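Local coordinates for flagellar brake protein YcgR (Escherichia coli K-12, PDB 5Y6H) that brakes the flagellar motor in response to cyclic di-GMP, slowing swimming and swarming, its N-terminal domain taking part in FliG binding, at residues A[18-23]-A[103-108]; A[26-31]-A[73-78]; A[53-58]-A[98-103]; A[69-74]-A[84-89]. All blocks are in the same frame, centred on the assembly; numbering follows the deposited sequence.

Overall arrangement
The four contacts lie within the PilZN domain and centre on one antiparallel sheet, consistent with the split-barrel folds of the FMN-binding clan, to which the PilZN family is assigned. Contact 1 closes the longest loop, setting helix 13-26 against residues 103-108, and the other three are nested inside it; the segments of contacts 2 and 3 alternate along the chain, and contact 4 is nested inside contact 3. Contacts 2 and 4, centres about 15 Å apart, use overlapping parts of strand 71-77, sharing Ile73 and Thr74. Contact 3 joins strands 50-54 and 97-102, its centre about 12 Å from that of contact 4. Leu23, Phe84 and Leu53 pack between contacts, consistent with a shared hydrophobic core.

Contact 1: residues A[18-23]-A[103-108]; sequences GVLRDL and VPPPTL
Val19, which packs on Leu108, gives its carbonyl O to Leu23 N at 2.9 Å in the ordinary helical pattern. The helix thus satisfies this polar atom internally and presents hydrocarbon to residues 103-108. Leu108 touches the helix with both of its methyls: CG anti to the backbone N (chi1 180°) carries the fork toward the helix, where the two branches meet different residues. One of them, Leu108 CD2, lies 3.7 Å from Val19 CG1. The other, Leu108 CD1, meets Leu20 CD2 at 3.8 Å, and the two leucines pass each other at a slant. Leu20 splits its own fork as well, sending CD1 toward the proline run, 4.2 Å from Pro105 CD and 4.3 Å from Pro104 CB. Phe84 of strand 80-86 touches Leu20, Pro105 and Leu108, while Val16, one turn earlier in helix 13-26, lies against Pro105 and Leu108. Backbone bonding of Leu108 with Lys10 then carries the chain into its pairing with strand 9-10. With 184 Å² buried in all and every touching pair made of carbon atoms, the helix is held to this loop by shape and hydrophobicity; the two prolines, lacking an N-H, leave no backbone donor of their own to be satisfied here.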
loop_
_atom_site.group_PDB
_atom_site.type_symbol
_atom_site.label_atom_id
_atom_site.label_comp_id
_atom_site.label_asym_id
_atom_site.label_seq_id
_atom_site.Cartn_x
_atom_site.Cartn_y
_atom_site.Cartn_z
ATOM N N GLY A 18 2.194 -12.466 -3.983
ATOM C CA GLY A 18 3.078 -12.457 -5.140
ATOM C C GLY A 18 3.167 -11.097 -5.807
ATOM O O GLY A 18 4.251 -10.657 -6.199
ATOM N N VAL A 19 2.032 -10.407 -5.936
ATOM C CA VAL A 19 2.043 -9.070 -6.523
ATOM C C VAL A 19 2.787 -8.099 -5.616
ATOM O O VAL A 19 3.544 -7.241 -6.089
ATOM C CB VAL A 19 0.607 -8.589 -6.800
ATOM C CG1 VAL A 19 0.614 -7.141 -7.281
ATOM C CG2 VAL A 19 -0.075 -9.493 -7.818
ATOM N N LEU A 20 2.581 -8.216 -4.302
ATOM C CA LEU A 20 3.242 -7.316 -3.363
ATOM C C LEU A 20 4.753 -7.509 -3.386
ATOM O O LEU A 20 5.511 -6.541 -3.252
ATOM C CB LEU A 20 2.689 -7.537 -1.955
ATOM C CG LEU A 20 1.226 -7.140 -1.745
ATOM C CD1 LEU A 20 0.753 -7.562 -0.360
ATOM C CD2 LEU A 20 1.028 -5.642 -1.953
ATOM N N ARG A 21 5.209 -8.756 -3.557
ATOM C CA ARG A 21 6.641 -9.010 -3.688
ATOM C C ARG A 21 7.210 -8.303 -4.912
ATOM O O ARG A 21 8.295 -7.713 -4.847
ATOM C CB ARG A 21 6.915 -10.514 -3.770
ATOM C CG ARG A 21 6.447 -11.317 -2.565
ATOM C CD ARG A 21 7.596 -11.675 -1.647
ATOM N NE ARG A 21 7.219 -12.698 -0.677
ATOM C CZ ARG A 21 7.757 -12.801 0.532
ATOM N NH1 ARG A 21 8.691 -11.939 0.911
ATOM N NH2 ARG A 21 7.366 -13.761 1.360
ATOM N N ASP A 22 6.493 -8.357 -6.039
ATOM C CA ASP A 22 6.940 -7.658 -7.241
ATOM C C ASP A 22 6.935 -6.148 -7.033
ATOM O O ASP A 22 7.835 -5.445 -7.512
ATOM C CB ASP A 22 6.049 -8.023 -8.430
ATOM C CG ASP A 22 6.422 -9.352 -9.066
ATOM O OD1 ASP A 22 7.460 -9.937 -8.694
ATOM O OD2 ASP A 22 5.668 -9.811 -9.949
ATOM N N LEU A 23 5.922 -5.637 -6.329
ATOM C CA LEU A 23 5.831 -4.205 -6.052
ATOM C C LEU A 23 6.997 -3.729 -5.196
ATOM O O LEU A 23 7.583 -2.670 -5.453
ATOM C CB LEU A 23 4.500 -3.903 -5.364
ATOM C CG LEU A 23 4.135 -2.436 -5.130
ATOM C CD1 LEU A 23 4.151 -1.647 -6.436
ATOM C CD2 LEU A 23 2.775 -2.339 -4.450
ATOM N N VAL A 103 -1.094 -4.808 7.208
ATOM C CA VAL A 103 -1.038 -6.234 6.891
ATOM C C VAL A 103 -1.580 -6.422 5.482
ATOM O O VAL A 103 -2.287 -5.548 4.952
ATOM C CB VAL A 103 -1.810 -7.082 7.930
ATOM C CG1 VAL A 103 -1.248 -6.838 9.328
ATOM C CG2 VAL A 103 -3.291 -6.782 7.877
ATOM N N PRO A 104 -1.248 -7.538 4.832
ATOM C CA PRO A 104 -1.696 -7.762 3.449
ATOM C C PRO A 104 -3.210 -7.740 3.343
ATOM O O PRO A 104 -3.917 -8.246 4.227
ATOM C CB PRO A 104 -1.132 -9.151 3.114
ATOM C CG PRO A 104 0.063 -9.287 3.983
ATOM C CD PRO A 104 -0.277 -8.564 5.262
ATOM N N PRO A 105 -3.743 -7.154 2.266
ATOM C CA PRO A 105 -5.191 -7.130 2.098
ATOM C C PRO A 105 -5.701 -8.498 1.690
ATOM O O PRO A 105 -4.954 -9.314 1.126
ATOM C CB PRO A 105 -5.391 -6.101 0.969
ATOM C CG PRO A 105 -4.162 -6.306 0.121
ATOM C CD PRO A 105 -3.041 -6.558 1.117
ATOM N N PRO A 106 -6.972 -8.801 1.964
ATOM C CA PRO A 106 -7.523 -10.084 1.498
ATOM C C PRO A 106 -7.683 -10.153 -0.011
ATOM O O PRO A 106 -7.653 -11.253 -0.576
ATOM C CB PRO A 106 -8.874 -10.170 2.221
ATOM C CG PRO A 106 -9.212 -8.752 2.557
ATOM C CD PRO A 106 -7.908 -8.080 2.840
ATOM N N THR A 107 -7.862 -9.017 -0.682
ATOM C CA THR A 107 -7.919 -8.981 -2.137
ATOM C C THR A 107 -7.100 -7.802 -2.642
ATOM O O THR A 107 -6.846 -6.838 -1.918
ATOM C CB THR A 107 -9.361 -8.881 -2.672
ATOM O OG1 THR A 107 -9.932 -7.618 -2.303
ATOM C CG2 THR A 107 -10.230 -10.011 -2.135
ATOM N N LEU A 108 -6.698 -7.893 -3.909
ATOM C CA LEU A 108 -5.842 -6.899 -4.541
ATOM C C LEU A 108 -6.201 -6.827 -6.018
ATOM O O LEU A 108 -6.483 -7.854 -6.640
ATOM C CB LEU A 108 -4.361 -7.261 -4.345
ATOM C CG LEU A 108 -3.225 -6.398 -4.903
ATOM C CD1 LEU A 108 -1.996 -6.555 -4.027
ATOM C CD2 LEU A 108 -2.897 -6.787 -6.338
#

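Contact 2: residues A[26-31]-A[73-78]; sequences AAIPLR and ITAETQ
Arg31 and Thr74 form a hydrogen-bonded antiparallel pair where strands 30-34 and 71-77 lie side by side in the sheet. Arg31 N donates to Thr74 O at 2.8 Å, nearly straight at 168°, and Thr74 N returns a bond to Arg31 O at 2.9 Å. Both donors lie in the plane of the carbonyl they address. Arg31 O takes a second donor, water 2, which also meets Thr74 OG1 at 2.7 Å; that hydroxyl sits between the backbone N and the carbonyl carbon (chi1 52°), on the same sheet face as the Arg31 side chain. Toward Pro29 the strands part, and direct pairing gives way to solvent: water 1 donates to Pro29 O at 2.7 Å and accepts from Glu76 N at 3.0 Å, satisfying both across the gap. The inner side is apolar. Ala75 CB is met by Leu30 CD2 at 3.6 Å and by Ile28 CD1, and Leu23 of helix 13-26 touches all three residues. Leu30 has its backbone bonded with Ser41, so strand 30-34 is also held from strand 37-47. The other branch of the leucine is used too, Leu30 CD1 lying 4.0 Å from Ile73 CG2.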
loop_
_atom_site.group_PDB
_atom_site.type_symbol
_atom_site.label_atom_id
_atom_site.label_comp_id
_atom_site.label_asym_id
_atom_site.label_seq_id
_atom_site.Cartn_x
_atom_site.Cartn_y
_atom_site.Cartn_z
ATOM N N ALA A 26 10.117 -3.680 -7.460
ATOM C CA ALA A 26 10.062 -2.604 -8.448
ATOM C C ALA A 26 10.355 -1.247 -7.821
ATOM O O ALA A 26 10.908 -0.363 -8.486
ATOM C CB ALA A 26 8.694 -2.590 -9.130
ATOM N N ALA A 27 9.981 -1.063 -6.551
ATOM C CA ALA A 27 10.289 0.148 -5.790
ATOM C C ALA A 27 9.748 1.401 -6.474
ATOM O O ALA A 27 10.418 2.433 -6.544
ATOM C CB ALA A 27 11.793 0.276 -5.538
ATOM N N ILE A 28 8.523 1.317 -6.981
ATOM C CA ILE A 28 7.874 2.476 -7.586
ATOM C C ILE A 28 7.090 3.222 -6.512
ATOM O O ILE A 28 6.795 2.647 -5.451
ATOM C CB ILE A 28 6.969 2.061 -8.756
ATOM C CG1 ILE A 28 5.880 1.096 -8.288
ATOM C CG2 ILE A 28 7.796 1.474 -9.886
ATOM C CD1 ILE A 28 4.767 0.914 -9.315
ATOM N N PRO A 29 6.737 4.490 -6.729
ATOM C CA PRO A 29 5.993 5.226 -5.701
ATOM C C PRO A 29 4.598 4.660 -5.500
ATOM O O PRO A 29 3.979 4.112 -6.416
ATOM C CB PRO A 29 5.932 6.656 -6.255
ATOM C CG PRO A 29 6.972 6.720 -7.317
ATOM C CD PRO A 29 7.075 5.345 -7.880
ATOM N N LEU A 30 4.110 4.792 -4.273
ATOM C CA LEU A 30 2.737 4.466 -3.929
ATOM C C LEU A 30 1.977 5.754 -3.655
ATOM O O LEU A 30 2.567 6.770 -3.276
ATOM C CB LEU A 30 2.662 3.576 -2.683
ATOM C CG LEU A 30 3.504 2.306 -2.570
ATOM C CD1 LEU A 30 3.163 1.591 -1.271
ATOM C CD2 LEU A 30 3.300 1.382 -3.757
ATOM N N ARG A 31 0.663 5.710 -3.841
ATOM C CA ARG A 31 -0.221 6.761 -3.358
ATOM C C ARG A 31 -1.137 6.179 -2.292
ATOM O O ARG A 31 -1.816 5.176 -2.535
ATOM C CB ARG A 31 -1.049 7.372 -4.492
ATOM C CG ARG A 31 -2.107 8.358 -4.004
ATOM C CD ARG A 31 -2.911 8.941 -5.151
ATOM N NE ARG A 31 -2.055 9.558 -6.158
ATOM C CZ ARG A 31 -2.438 9.820 -7.402
ATOM N NH1 ARG A 31 -1.592 10.383 -8.256
ATOM N NH2 ARG A 31 -3.669 9.522 -7.794
ATOM N N ILE A 73 -4.541 2.149 -1.455
ATOM C CA ILE A 73 -3.153 2.209 -1.894
ATOM C C ILE A 73 -3.112 1.923 -3.389
ATOM O O ILE A 73 -3.651 0.907 -3.846
ATOM C CB ILE A 73 -2.281 1.221 -1.099
ATOM C CG1 ILE A 73 -2.385 1.539 0.399
ATOM C CG2 ILE A 73 -0.845 1.279 -1.582
ATOM C CD1 ILE A 73 -1.642 0.597 1.297
ATOM N N THR A 74 -2.489 2.832 -4.151
ATOM C CA THR A 74 -2.389 2.721 -5.602
ATOM C C THR A 74 -0.940 2.859 -6.048
ATOM O O THR A 74 -0.151 3.589 -5.440
ATOM C CB THR A 74 -3.235 3.796 -6.314
ATOM O OG1 THR A 74 -2.906 5.087 -5.785
ATOM C CG2 THR A 74 -4.724 3.525 -6.090
ATOM N N ALA A 75 -0.602 2.170 -7.135
ATOM C CA ALA A 75 0.720 2.275 -7.735
ATOM C C ALA A 75 0.608 1.847 -9.188
ATOM O O ALA A 75 -0.096 0.882 -9.500
ATOM C CB ALA A 75 1.756 1.411 -7.005
ATOM N N GLU A 76 1.285 2.565 -10.080
ATOM C CA GLU A 76 1.180 2.219 -11.489
ATOM C C GLU A 76 2.471 2.538 -12.227
ATOM O O GLU A 76 3.159 3.516 -11.922
ATOM C CB GLU A 76 0.006 2.936 -12.168
ATOM C CG GLU A 76 -0.011 4.443 -11.998
ATOM C CD GLU A 76 -1.380 5.032 -12.285
ATOM O OE1 GLU A 76 -1.913 4.777 -13.385
ATOM O OE2 GLU A 76 -1.926 5.742 -11.413
ATOM N N THR A 77 2.784 1.691 -13.207
ATOM C CA THR A 77 3.891 1.924 -14.124
ATOM C C THR A 77 3.622 1.167 -15.420
ATOM O O THR A 77 3.108 0.044 -15.396
ATOM C CB THR A 77 5.240 1.501 -13.517
ATOM O OG1 THR A 77 6.300 1.836 -14.423
ATOM C CG2 THR A 77 5.277 0.003 -13.232
ATOM N N GLN A 78 3.943 1.807 -16.545
ATOM C CA GLN A 78 3.881 1.177 -17.867
ATOM C C GLN A 78 2.520 0.536 -18.136
ATOM O O GLN A 78 2.422 -0.537 -18.733
ATOM C CB GLN A 78 5.009 0.156 -18.029
ATOM C CG GLN A 78 6.411 0.746 -17.883
ATOM C CD GLN A 78 6.745 1.768 -18.959
ATOM O OE1 GLN A 78 6.058 1.873 -19.980
ATOM N NE2 GLN A 78 7.809 2.530 -18.734
HETATM O O HOH W 1 3.123 4.670 -8.888
HETATM O O HOH W 2 -4.518 5.715 -3.711
#

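Contact 3: residues A[53-58]-A[98-103]; sequences LDFGSQ and PAFITV
Leu53 and Phe100 are a hydrogen-bonded antiparallel pair joining strands 50-54 and 97-102, and beside them Phe55 packs between Pro98 and Phe100. The pairing is reciprocal: Leu53 N donates to Phe100 O at 2.8 Å, and Phe100 N to Leu53 O, also at 2.8 Å. The first bond is the straighter, although its donor is tilted out of the carbonyl plane; the second has its donor in that plane. Phe100 carries CG anti to the carbonyl carbon (chi1 -54°), which lays its ring alongside the chain leaving strand 50-54. There Asp54 O meets the ring's edge, 3.4 Å from Phe100 CE2. Phe55 comes in over the face. Its chi1 of -97° lies away from a staggered position, and this turn swings the ring back over residues 98-100, placing Phe55 CD2 about 3.5 Å above the plane of the Phe100 ring and over its centre. The planes are inclined at 36°, an oblique meeting and not a stack. Pro98 CB makes a CH-pi contact, 3.8 Å from the centroid of the Phe55 ring. Asn62 of helix 59-67 touches both phenylalanines and Leu66 touches Phe100, so the two rings lie against that helix. An alanine at Phe100 would take away the surface beneath Phe55 and is likely to leave the Phe55 ring less firmly held, with Pro98 still on its face. Water 3 links the strands, donating to Asp54 OD1 at 2.8 Å and to Pro98 O at 2.7 Å.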
loop_
_atom_site.group_PDB
_atom_site.type_symbol
_atom_site.label_atom_id
_atom_site.label_comp_id
_atom_site.label_asym_id
_atom_site.label_seq_id
_atom_site.Cartn_x
_atom_site.Cartn_y
_atom_site.Cartn_z
ATOM N N LEU A 53 5.417 0.785 5.148
ATOM C CA LEU A 53 5.230 1.862 4.184
ATOM C C LEU A 53 5.910 3.137 4.669
ATOM O O LEU A 53 5.866 3.460 5.859
ATOM C CB LEU A 53 3.737 2.135 3.946
ATOM C CG LEU A 53 2.870 0.924 3.591
ATOM C CD1 LEU A 53 1.390 1.266 3.676
ATOM C CD2 LEU A 53 3.216 0.400 2.200
ATOM N N ASP A 54 6.518 3.871 3.738
ATOM C CA ASP A 54 7.194 5.117 4.079
ATOM C C ASP A 54 6.196 6.192 4.502
ATOM O O ASP A 54 5.073 6.270 3.991
ATOM C CB ASP A 54 8.017 5.616 2.886
ATOM C CG ASP A 54 9.122 6.580 3.289
ATOM O OD1 ASP A 54 9.419 6.691 4.497
ATOM O OD2 ASP A 54 9.697 7.235 2.391
ATOM N N PHE A 55 6.616 7.028 5.451
ATOM C CA PHE A 55 5.866 8.235 5.776
ATOM C C PHE A 55 5.867 9.190 4.588
ATOM O O PHE A 55 6.776 9.179 3.754
ATOM C CB PHE A 55 6.482 8.944 6.988
ATOM C CG PHE A 55 5.812 8.632 8.303
ATOM C CD1 PHE A 55 5.873 9.543 9.349
ATOM C CD2 PHE A 55 5.144 7.432 8.502
ATOM C CE1 PHE A 55 5.269 9.277 10.569
ATOM C CE2 PHE A 55 4.536 7.153 9.723
ATOM C CZ PHE A 55 4.600 8.077 10.757
ATOM N N GLY A 56 4.830 10.029 4.515
ATOM C CA GLY A 56 4.855 11.153 3.607
ATOM C C GLY A 56 5.707 12.286 4.153
ATOM O O GLY A 56 6.122 12.291 5.311
ATOM N N SER A 57 5.972 13.272 3.294
ATOM C CA SER A 57 6.835 14.377 3.692
ATOM C C SER A 57 6.150 15.381 4.614
ATOM O O SER A 57 6.844 16.086 5.354
ATOM C CB SER A 57 7.370 15.100 2.453
ATOM O OG SER A 57 6.313 15.604 1.655
ATOM N N GLN A 58 4.820 15.466 4.596
ATOM C CA GLN A 58 4.086 16.437 5.403
ATOM C C GLN A 58 3.512 15.742 6.632
ATOM O O GLN A 58 2.741 14.785 6.503
ATOM C CB GLN A 58 2.973 17.099 4.590
ATOM C CG GLN A 58 3.438 17.688 3.267
ATOM C CD GLN A 58 4.549 18.706 3.440
ATOM O OE1 GLN A 58 4.525 19.515 4.369
ATOM N NE2 GLN A 58 5.532 18.669 2.546
ATOM N N PRO A 98 10.436 6.910 11.097
ATOM C CA PRO A 98 9.051 6.464 11.284
ATOM C C PRO A 98 8.501 5.872 9.997
ATOM O O PRO A 98 8.873 6.274 8.891
ATOM C CB PRO A 98 8.294 7.743 11.666
ATOM C CG PRO A 98 9.274 8.857 11.633
ATOM C CD PRO A 98 10.565 8.376 11.062
ATOM N N ALA A 99 7.602 4.903 10.152
ATOM C CA ALA A 99 6.982 4.240 9.014
ATOM C C ALA A 99 5.583 3.790 9.405
ATOM O O ALA A 99 5.259 3.672 10.590
ATOM C CB ALA A 99 7.813 3.040 8.539
ATOM N N PHE A 100 4.751 3.548 8.393
ATOM C CA PHE A 100 3.464 2.896 8.600
ATOM C C PHE A 100 3.644 1.386 8.541
ATOM O O PHE A 100 4.425 0.872 7.734
ATOM C CB PHE A 100 2.434 3.307 7.542
ATOM C CG PHE A 100 2.227 4.792 7.405
ATOM C CD1 PHE A 100 1.592 5.521 8.401
ATOM C CD2 PHE A 100 2.625 5.449 6.249
ATOM C CE1 PHE A 100 1.388 6.892 8.262
ATOM C CE2 PHE A 100 2.424 6.814 6.098
ATOM C CZ PHE A 100 1.800 7.538 7.106
ATOM N N ILE A 101 2.897 0.673 9.382
ATOM C CA ILE A 101 2.799 -0.778 9.297
ATOM C C ILE A 101 1.338 -1.150 9.088
ATOM O O ILE A 101 0.441 -0.573 9.714
ATOM C CB ILE A 101 3.379 -1.488 10.541
ATOM C CG1 ILE A 101 3.195 -3.004 10.430
ATOM C CG2 ILE A 101 2.753 -0.961 11.827
ATOM C CD1 ILE A 101 3.993 -3.800 11.452
ATOM N N THR A 102 1.103 -2.094 8.184
ATOM C CA THR A 102 -0.215 -2.681 7.992
ATOM C C THR A 102 -0.014 -4.138 7.589
ATOM O O THR A 102 1.103 -4.663 7.646
ATOM C CB THR A 102 -1.027 -1.856 6.983
ATOM O OG1 THR A 102 -2.401 -2.261 7.019
ATOM C CG2 THR A 102 -0.475 -2.004 5.569
ATOM N N VAL A 103 -1.094 -4.808 7.208
ATOM C CA VAL A 103 -1.038 -6.234 6.891
ATOM C C VAL A 103 -1.580 -6.422 5.482
ATOM O O VAL A 103 -2.287 -5.548 4.952
ATOM C CB VAL A 103 -1.810 -7.082 7.930
ATOM C CG1 VAL A 103 -1.248 -6.838 9.328
ATOM C CG2 VAL A 103 -3.291 -6.782 7.877
HETATM O O HOH W 3 10.203 5.283 6.823
#

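Contact 4: residues A[69-74]-A[84-89]; sequences QHITIT and FTVEQL
Phe84 holds CG between its backbone N and carbonyl carbon (chi1 59°), turning the ring across to Ile73, whose CG1 is anti to the carbonyl carbon (chi1 -58°) and reaches to meet it. Ile73 CB makes a CH-pi contact over the ring face, 4.0 Å from the centroid of Phe84. The isoleucine's end follows the same ring, with Ile73 CD1 at 3.5 Å from Phe84 CE1. Backbone bonds fix this register of the hairpin: Ile73 N to Phe84 O is 2.7 Å and almost linear at 177°, and Phe84 N answers to Ile73 O at 3.0 Å. Two residues along the hairpin, away from its turn, Ile71 and Val86 repeat the reciprocal pair, Ile71 N to Val86 O measuring 2.9 Å. Further along the same face, Ile71 CD1 packs 3.9 Å from Leu89 CG. On the other face Thr72 OG1 and Thr85 OG1 share a weak hydrogen bond of 3.4 Å. A serine in place of Phe84 would probably open a gap over Ile73 CB and CD1 and bring a polar group into the core. Beyond the hairpin, Phe84 packs on Leu51 and Ile73 on Leu53, both of strand 50-54, and Leu89 lies on Phe100 and Thr102 of strand 97-102.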
loop_
_atom_site.group_PDB
_atom_site.type_symbol
_atom_site.label_atom_id
_atom_site.label_comp_id
_atom_site.label_asym_id
_atom_site.label_seq_id
_atom_site.Cartn_x
_atom_site.Cartn_y
_atom_site.Cartn_z
ATOM N N GLN A 69 -9.938 5.285 8.754
ATOM C CA GLN A 69 -10.472 3.947 8.959
ATOM C C GLN A 69 -10.495 3.104 7.697
ATOM O O GLN A 69 -10.805 1.910 7.776
ATOM C CB GLN A 69 -11.878 4.033 9.562
ATOM C CG GLN A 69 -11.862 4.733 10.890
ATOM C CD GLN A 69 -13.189 5.313 11.252
ATOM O OE1 GLN A 69 -13.874 4.781 12.110
ATOM N NE2 GLN A 69 -13.563 6.412 10.615
ATOM N N HIS A 70 -10.187 3.691 6.544
ATOM C CA HIS A 70 -9.895 2.923 5.344
ATOM C C HIS A 70 -8.897 3.718 4.519
ATOM O O HIS A 70 -9.020 4.939 4.397
ATOM C CB HIS A 70 -11.157 2.627 4.526
ATOM C CG HIS A 70 -12.025 1.568 5.125
ATOM N ND1 HIS A 70 -13.232 1.848 5.731
ATOM C CD2 HIS A 70 -11.853 0.230 5.231
ATOM C CE1 HIS A 70 -13.771 0.726 6.172
ATOM N NE2 HIS A 70 -12.954 -0.270 5.882
ATOM N N ILE A 71 -7.901 3.024 3.974
ATOM C CA ILE A 71 -6.828 3.647 3.206
ATOM C C ILE A 71 -6.678 2.872 1.906
ATOM O O ILE A 71 -6.451 1.657 1.929
ATOM C CB ILE A 71 -5.492 3.663 3.975
ATOM C CG1 ILE A 71 -5.626 4.410 5.307
ATOM C CG2 ILE A 71 -4.393 4.278 3.122
ATOM C CD1 ILE A 71 -5.865 3.504 6.497
ATOM N N THR A 72 -6.807 3.567 0.778
ATOM C CA THR A 72 -6.632 2.972 -0.541
ATOM C C THR A 72 -5.208 3.215 -1.023
ATOM O O THR A 72 -4.723 4.351 -1.000
ATOM C CB THR A 72 -7.633 3.552 -1.542
ATOM O OG1 THR A 72 -8.963 3.211 -1.135
ATOM C CG2 THR A 72 -7.381 3.000 -2.938
ATOM N N ILE A 73 -4.541 2.149 -1.455
ATOM C CA ILE A 73 -3.153 2.209 -1.894
ATOM C C ILE A 73 -3.112 1.923 -3.389
ATOM O O ILE A 73 -3.651 0.907 -3.846
ATOM C CB ILE A 73 -2.281 1.221 -1.099
ATOM C CG1 ILE A 73 -2.385 1.539 0.399
ATOM C CG2 ILE A 73 -0.845 1.279 -1.582
ATOM C CD1 ILE A 73 -1.642 0.597 1.297
ATOM N N THR A 74 -2.489 2.832 -4.151
ATOM C CA THR A 74 -2.389 2.721 -5.602
ATOM C C THR A 74 -0.940 2.859 -6.048
ATOM O O THR A 74 -0.151 3.589 -5.440
ATOM C CB THR A 74 -3.235 3.796 -6.314
ATOM O OG1 THR A 74 -2.906 5.087 -5.785
ATOM C CG2 THR A 74 -4.724 3.525 -6.090
ATOM N N PHE A 84 -5.329 -1.626 -3.775
ATOM C CA PHE A 84 -5.917 -2.395 -2.687
ATOM C C PHE A 84 -6.224 -1.443 -1.540
ATOM O O PHE A 84 -5.764 -0.300 -1.514
ATOM C CB PHE A 84 -5.009 -3.551 -2.244
ATOM C CG PHE A 84 -3.642 -3.126 -1.764
ATOM C CD1 PHE A 84 -3.382 -2.990 -0.409
ATOM C CD2 PHE A 84 -2.612 -2.902 -2.665
ATOM C CE1 PHE A 84 -2.125 -2.626 0.039
ATOM C CE2 PHE A 84 -1.351 -2.529 -2.222
ATOM C CZ PHE A 84 -1.110 -2.390 -0.869
ATOM N N THR A 85 -7.031 -1.925 -0.598
ATOM C CA THR A 85 -7.465 -1.128 0.540
ATOM C C THR A 85 -7.137 -1.868 1.827
ATOM O O THR A 85 -7.329 -3.084 1.920
ATOM C CB THR A 85 -8.974 -0.833 0.471
ATOM O OG1 THR A 85 -9.262 -0.113 -0.733
ATOM C CG2 THR A 85 -9.425 -0.005 1.665
ATOM N N VAL A 86 -6.623 -1.131 2.810
ATOM C CA VAL A 86 -6.376 -1.663 4.143
ATOM C C VAL A 86 -7.238 -0.892 5.135
ATOM O O VAL A 86 -7.665 0.239 4.885
ATOM C CB VAL A 86 -4.888 -1.591 4.536
ATOM C CG1 VAL A 86 -4.045 -2.435 3.586
ATOM C CG2 VAL A 86 -4.419 -0.150 4.533
ATOM N N GLU A 87 -7.496 -1.522 6.278
ATOM C CA GLU A 87 -8.421 -0.950 7.248
ATOM C C GLU A 87 -7.741 -0.080 8.292
ATOM O O GLU A 87 -8.414 0.742 8.925
ATOM C CB GLU A 87 -9.202 -2.064 7.953
ATOM C CG GLU A 87 -10.052 -2.906 7.015
ATOM C CD GLU A 87 -10.991 -3.833 7.759
ATOM O OE1 GLU A 87 -11.186 -3.627 8.976
ATOM O OE2 GLU A 87 -11.536 -4.764 7.128
ATOM N N GLN A 88 -6.433 -0.231 8.482
ATOM C CA GLN A 88 -5.745 0.457 9.563
ATOM C C GLN A 88 -4.251 0.489 9.275
ATOM O O GLN A 88 -3.688 -0.488 8.772
ATOM C CB GLN A 88 -6.020 -0.233 10.906
ATOM C CG GLN A 88 -5.073 0.140 12.033
ATOM C CD GLN A 88 -5.693 -0.072 13.401
ATOM O OE1 GLN A 88 -6.813 -0.573 13.518
ATOM N NE2 GLN A 88 -4.967 0.309 14.445
ATOM N N LEU A 89 -3.626 1.623 9.579
ATOM C CA LEU A 89 -2.179 1.727 9.659
ATOM C C LEU A 89 -1.789 2.141 11.068
ATOM O O LEU A 89 -2.488 2.932 11.709
ATOM C CB LEU A 89 -1.601 2.737 8.664
ATOM C CG LEU A 89 -2.101 2.784 7.222
ATOM C CD1 LEU A 89 -1.199 3.669 6.380
ATOM C CD2 LEU A 89 -2.147 1.398 6.648
#